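Local structure of oligopeptide ABC transporter, periplasmic oligopeptide-binding protein, putative (Thermotoga maritima MSB8, 5IPW) at residues A[24-29]-A[274-279]; A[123-128]-A[191-196]. The protein probably binds oligopeptides in the periplasm and delivers them to an ABC transporter for uptake. All blocks are in the same frame, centred on the assembly; numbering follows the deposited sequence.

How the interactions relate
The two interactions lie with their centres about 23 Å apart, on the same side of the chain's centre, and share no helix or strand. Interaction 1 is partly buried and joins the start of helix 25-32 to the beginning of strand 276-281, an inner strand of the mixed sheet, between 62-67 and 252-257. Interaction 2 lies at the surface and ties the loop between strand 110-115 and helix 129-140 to the short helix 192-195. Each pairs a carboxylate with one direct hydrogen bond. In interaction 1 that carboxylate also takes a water and an arginine and packs against sulfur, whereas in interaction 2 it meets an imidazole edge beside a methyl group.

Interaction 1 of 2, residues A[24-29]-A[274-279]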
# COMPACT_ATOMS: atom_id res chain seq x y z
N SER A 24 28.19 -2.94 -15.27
CA SER A 24 27.68 -3.57 -16.48
C SER A 24 28.65 -3.33 -17.63
O SER A 24 29.20 -2.24 -17.73
CB SER A 24 26.31 -3.02 -16.84
OG SER A 24 25.76 -3.74 -17.93
N PRO A 25 28.86 -4.33 -18.50
CA PRO A 25 29.74 -4.16 -19.66
C PRO A 25 29.49 -2.86 -20.45
O PRO A 25 30.44 -2.15 -20.76
CB PRO A 25 29.42 -5.38 -20.53
CG PRO A 25 29.03 -6.43 -19.55
CD PRO A 25 28.36 -5.72 -18.40
N MET A 26 28.23 -2.55 -20.73
CA MET A 26 27.91 -1.32 -21.46
C MET A 26 28.50 -0.08 -20.80
O MET A 26 28.85 0.88 -21.48
CB MET A 26 26.39 -1.15 -21.63
CG MET A 26 25.62 -0.83 -20.36
SD MET A 26 23.91 -0.31 -20.63
CE MET A 26 24.13 1.44 -20.91
N LEU A 27 28.60 -0.09 -19.47
CA LEU A 27 29.22 1.03 -18.77
C LEU A 27 30.75 0.98 -18.88
O LEU A 27 31.39 2.02 -18.99
CB LEU A 27 28.79 1.07 -17.30
CG LEU A 27 27.29 1.25 -17.07
CD1 LEU A 27 27.00 1.29 -15.58
CD2 LEU A 27 26.78 2.53 -17.72
N THR A 28 31.32 -0.22 -18.85
CA THR A 28 32.76 -0.38 -19.01
C THR A 28 33.21 0.14 -20.37
O THR A 28 34.26 0.75 -20.48
CB THR A 28 33.21 -1.84 -18.89
OG1 THR A 28 32.77 -2.37 -17.63
CG2 THR A 28 34.72 -1.95 -18.97
N LYS A 29 32.40 -0.11 -21.39
CA LYS A 29 32.72 0.37 -22.72
C LYS A 29 32.79 1.89 -22.73
O LYS A 29 33.72 2.47 -23.30
CB LYS A 29 31.68 -0.12 -23.73
CG LYS A 29 32.03 0.23 -25.16
CD LYS A 29 31.17 -0.54 -26.16
CE LYS A 29 31.21 0.12 -27.53
NZ LYS A 29 30.20 -0.46 -28.47
N ILE A 274 19.86 -5.15 -14.82
CA ILE A 274 19.25 -4.99 -16.13
C ILE A 274 19.63 -3.64 -16.76
O ILE A 274 19.56 -2.60 -16.11
CB ILE A 274 17.72 -5.16 -16.02
CG1 ILE A 274 17.42 -6.57 -15.51
CG2 ILE A 274 17.05 -4.90 -17.36
CD1 ILE A 274 16.00 -6.76 -15.05
N ASP A 275 20.05 -3.68 -18.03
CA ASP A 275 20.54 -2.49 -18.73
C ASP A 275 19.40 -1.57 -19.16
O ASP A 275 19.49 -0.34 -19.02
CB ASP A 275 21.35 -2.90 -19.96
CG ASP A 275 22.74 -3.42 -19.63
OD1 ASP A 275 23.26 -3.14 -18.52
OD2 ASP A 275 23.34 -4.09 -20.50
N TYR A 276 18.35 -2.16 -19.71
CA TYR A 276 17.21 -1.41 -20.24
C TYR A 276 15.91 -2.07 -19.86
O TYR A 276 15.83 -3.30 -19.78
CB TYR A 276 17.28 -1.35 -21.76
CG TYR A 276 18.48 -0.63 -22.30
CD1 TYR A 276 18.46 0.74 -22.50
CD2 TYR A 276 19.62 -1.32 -22.63
CE1 TYR A 276 19.56 1.41 -23.00
CE2 TYR A 276 20.73 -0.67 -23.14
CZ TYR A 276 20.69 0.70 -23.32
OH TYR A 276 21.80 1.35 -23.81
N VAL A 277 14.88 -1.26 -19.65
CA VAL A 277 13.53 -1.79 -19.51
C VAL A 277 12.65 -1.03 -20.49
O VAL A 277 12.62 0.21 -20.48
CB VAL A 277 13.00 -1.76 -18.05
CG1 VAL A 277 13.69 -0.71 -17.21
CG2 VAL A 277 11.49 -1.58 -18.00
N ARG A 278 11.98 -1.78 -21.36
CA ARG A 278 11.17 -1.18 -22.41
C ARG A 278 9.70 -1.55 -22.28
O ARG A 278 9.34 -2.72 -22.13
CB ARG A 278 11.74 -1.52 -23.80
CG ARG A 278 11.05 -2.60 -24.63
CD ARG A 278 11.97 -3.04 -25.75
NE ARG A 278 11.32 -3.17 -27.05
CZ ARG A 278 10.66 -4.24 -27.51
NH1 ARG A 278 10.52 -5.33 -26.77
NH2 ARG A 278 10.14 -4.22 -28.72
N HIS A 279 8.86 -0.52 -22.29
CA HIS A 279 7.41 -0.70 -22.31
C HIS A 279 6.90 -0.46 -23.72
O HIS A 279 7.23 0.56 -24.34
CB HIS A 279 6.74 0.28 -21.36
CG HIS A 279 7.04 0.02 -19.91
ND1 HIS A 279 8.28 0.23 -19.36
CD2 HIS A 279 6.25 -0.43 -18.91
CE1 HIS A 279 8.25 -0.09 -18.08
NE2 HIS A 279 7.03 -0.48 -17.78
O HOH W 1 26.05 -4.54 -20.67
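M26 of helix 25-32 lays its thioether against D275 and the Y276 ring, making a Met-aromatic contact at the entry to strand 276-281. The sulfur sits obliquely to the Y276 ring, SD lying 4.9 Å from the ring centroid and 44° off the normal. The M26 and D275 side chains run antiparallel alongside one another, with SD of M26 3.5 Å from CG of D275.

The closely packed part is the polar end, around buried S24 at the N-cap position. With chi1 at -174°, OG of S24 points away from its backbone N and donates to OD1 of D275 over 2.6 Å; OD1 receives it on its syn lone pair, the side of OD2. R257 of the adjacent strand 252-257 forms a salt bridge with the same OD1. The S24 side chain itself caps no backbone N; instead a water links OG of S24 and OD2 of D275, donating to both, and accepts from M26 N. An asparagine in place of D275 would probably cost R257 this charged partner and disturb the water bridge.

The M26-Y276 side is looser: CE2 of Y276 comes no nearer to SD of M26 than 4.1 Å, and no direct hydrogen bond joins the two. The Y276 hydroxyl is bonded to E256, and the methyl carbon CE of M26, carried round by a bend at chi3 (-86°), ends 3.7 Å from OH of Y276.

Interaction 2 of 2, residues A[123-128]-A[191-196]; sequences DGAPYT and PAHYLK
The H193 imidazole carries the CB methyl of A125 over one face and OD2 of D123 at its edge. CB of A125 stands 3.4 Å from the H193 ring centroid and close to the ring normal, a CH-pi contact displaced toward NE2. The indole of W121 also meets this ring, obliquely.

At the edge, NE2 of H193 donates to OD2 of D123 over 2.9 Å. The bond is fairly straight (161°); the oxygen lies close to the imidazole plane and is met on its syn side, although the carboxylate itself is tilted 34° against the ring. The side chains reach toward each other from the loop and the helix. In H193, CG sits between the backbone N and the carbonyl carbon (chi1 75°), which brings the ring across from helix 192-195 to the loop.

The loop is shaped by an Asx turn, in which OD1 of D123 accepts from N of A125 over 3.1 Å, the donor coming from well above the carboxylate plane. The two oxygens of D123 thus have separate tasks, one folding its own loop and the other binding the helix. Between D123 and A125, G124 adopts a positive phi at which a CB would collide with the carbonyl O of D123.

At the surface, the negative charge of D123 would probably favour a protonated imidazole. Nearby in the fold, D131 of helix 129-140 accepts through OD1 from N of A192, while OG1 of T128 caps N of H130.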
# COMPACT_ATOMS: atom_id res chain seq x y z
N ASP A 123 23.22 12.57 -13.85
CA ASP A 123 24.09 13.40 -14.70
C ASP A 123 25.48 13.64 -14.12
O ASP A 123 26.30 14.31 -14.75
CB ASP A 123 23.43 14.76 -14.97
CG ASP A 123 23.37 15.66 -13.73
OD1 ASP A 123 23.48 15.15 -12.60
OD2 ASP A 123 23.19 16.88 -13.88
N GLY A 124 25.75 13.13 -12.91
CA GLY A 124 27.06 13.29 -12.27
C GLY A 124 27.11 14.30 -11.14
O GLY A 124 28.03 14.28 -10.34
N ALA A 125 26.14 15.20 -11.08
CA ALA A 125 26.14 16.25 -10.06
C ALA A 125 25.95 15.66 -8.66
O ALA A 125 25.31 14.63 -8.51
CB ALA A 125 25.06 17.28 -10.35
N PRO A 126 26.53 16.31 -7.63
CA PRO A 126 26.42 15.76 -6.28
C PRO A 126 25.03 15.85 -5.67
O PRO A 126 24.32 16.84 -5.81
CB PRO A 126 27.42 16.60 -5.47
CG PRO A 126 27.68 17.81 -6.29
CD PRO A 126 27.49 17.42 -7.71
N TYR A 127 24.66 14.78 -4.97
CA TYR A 127 23.41 14.72 -4.24
C TYR A 127 23.72 15.00 -2.78
O TYR A 127 24.60 14.35 -2.20
CB TYR A 127 22.77 13.35 -4.38
CG TYR A 127 21.56 13.17 -3.52
CD1 TYR A 127 20.43 13.94 -3.71
CD2 TYR A 127 21.54 12.22 -2.51
CE1 TYR A 127 19.31 13.78 -2.92
CE2 TYR A 127 20.43 12.05 -1.70
CZ TYR A 127 19.31 12.83 -1.92
OH TYR A 127 18.20 12.65 -1.14
N THR A 128 22.99 15.95 -2.21
CA THR A 128 23.22 16.40 -0.84
C THR A 128 21.88 16.60 -0.17
O THR A 128 20.83 16.48 -0.80
CB THR A 128 23.98 17.73 -0.81
OG1 THR A 128 23.15 18.78 -1.34
CG2 THR A 128 25.26 17.64 -1.64
N PRO A 191 16.46 17.52 -7.87
CA PRO A 191 17.76 18.08 -8.24
C PRO A 191 17.76 19.60 -8.39
O PRO A 191 17.50 20.13 -9.47
CB PRO A 191 18.07 17.41 -9.58
CG PRO A 191 16.72 17.13 -10.17
CD PRO A 191 15.82 16.83 -9.01
N ALA A 192 18.05 20.29 -7.29
CA ALA A 192 18.08 21.75 -7.27
C ALA A 192 19.00 22.32 -8.33
O ALA A 192 18.69 23.34 -8.95
CB ALA A 192 18.50 22.23 -5.90
N HIS A 193 20.13 21.67 -8.57
CA HIS A 193 21.11 22.18 -9.55
C HIS A 193 20.51 22.28 -10.95
O HIS A 193 20.93 23.12 -11.75
CB HIS A 193 22.38 21.32 -9.55
CG HIS A 193 22.22 20.00 -10.23
ND1 HIS A 193 21.63 18.91 -9.62
CD2 HIS A 193 22.59 19.59 -11.47
CE1 HIS A 193 21.64 17.89 -10.46
NE2 HIS A 193 22.22 18.27 -11.58
N TYR A 194 19.55 21.40 -11.25
CA TYR A 194 18.85 21.41 -12.53
C TYR A 194 17.59 22.28 -12.50
O TYR A 194 17.31 22.97 -13.47
CB TYR A 194 18.46 19.99 -12.94
CG TYR A 194 17.64 19.92 -14.22
CD1 TYR A 194 18.24 20.11 -15.47
CD2 TYR A 194 16.27 19.67 -14.19
CE1 TYR A 194 17.49 20.06 -16.64
CE2 TYR A 194 15.52 19.61 -15.35
CZ TYR A 194 16.13 19.81 -16.57
OH TYR A 194 15.38 19.74 -17.72
N LEU A 195 16.83 22.22 -11.41
CA LEU A 195 15.49 22.81 -11.38
C LEU A 195 15.42 24.30 -11.01
O LEU A 195 14.46 24.98 -11.39
CB LEU A 195 14.58 22.02 -10.43
CG LEU A 195 14.15 20.66 -10.97
CD1 LEU A 195 13.44 19.87 -9.88
CD2 LEU A 195 13.25 20.81 -12.18
N LYS A 196 16.41 24.80 -10.28
CA LYS A 196 16.41 26.19 -9.82
C LYS A 196 16.30 27.21 -10.96
O LYS A 196 15.78 28.31 -10.75
CB LYS A 196 17.65 26.49 -8.98
CG LYS A 196 17.53 26.04 -7.54
CD LYS A 196 18.78 26.37 -6.75
CE LYS A 196 18.54 26.22 -5.25
NZ LYS A 196 19.74 26.53 -4.43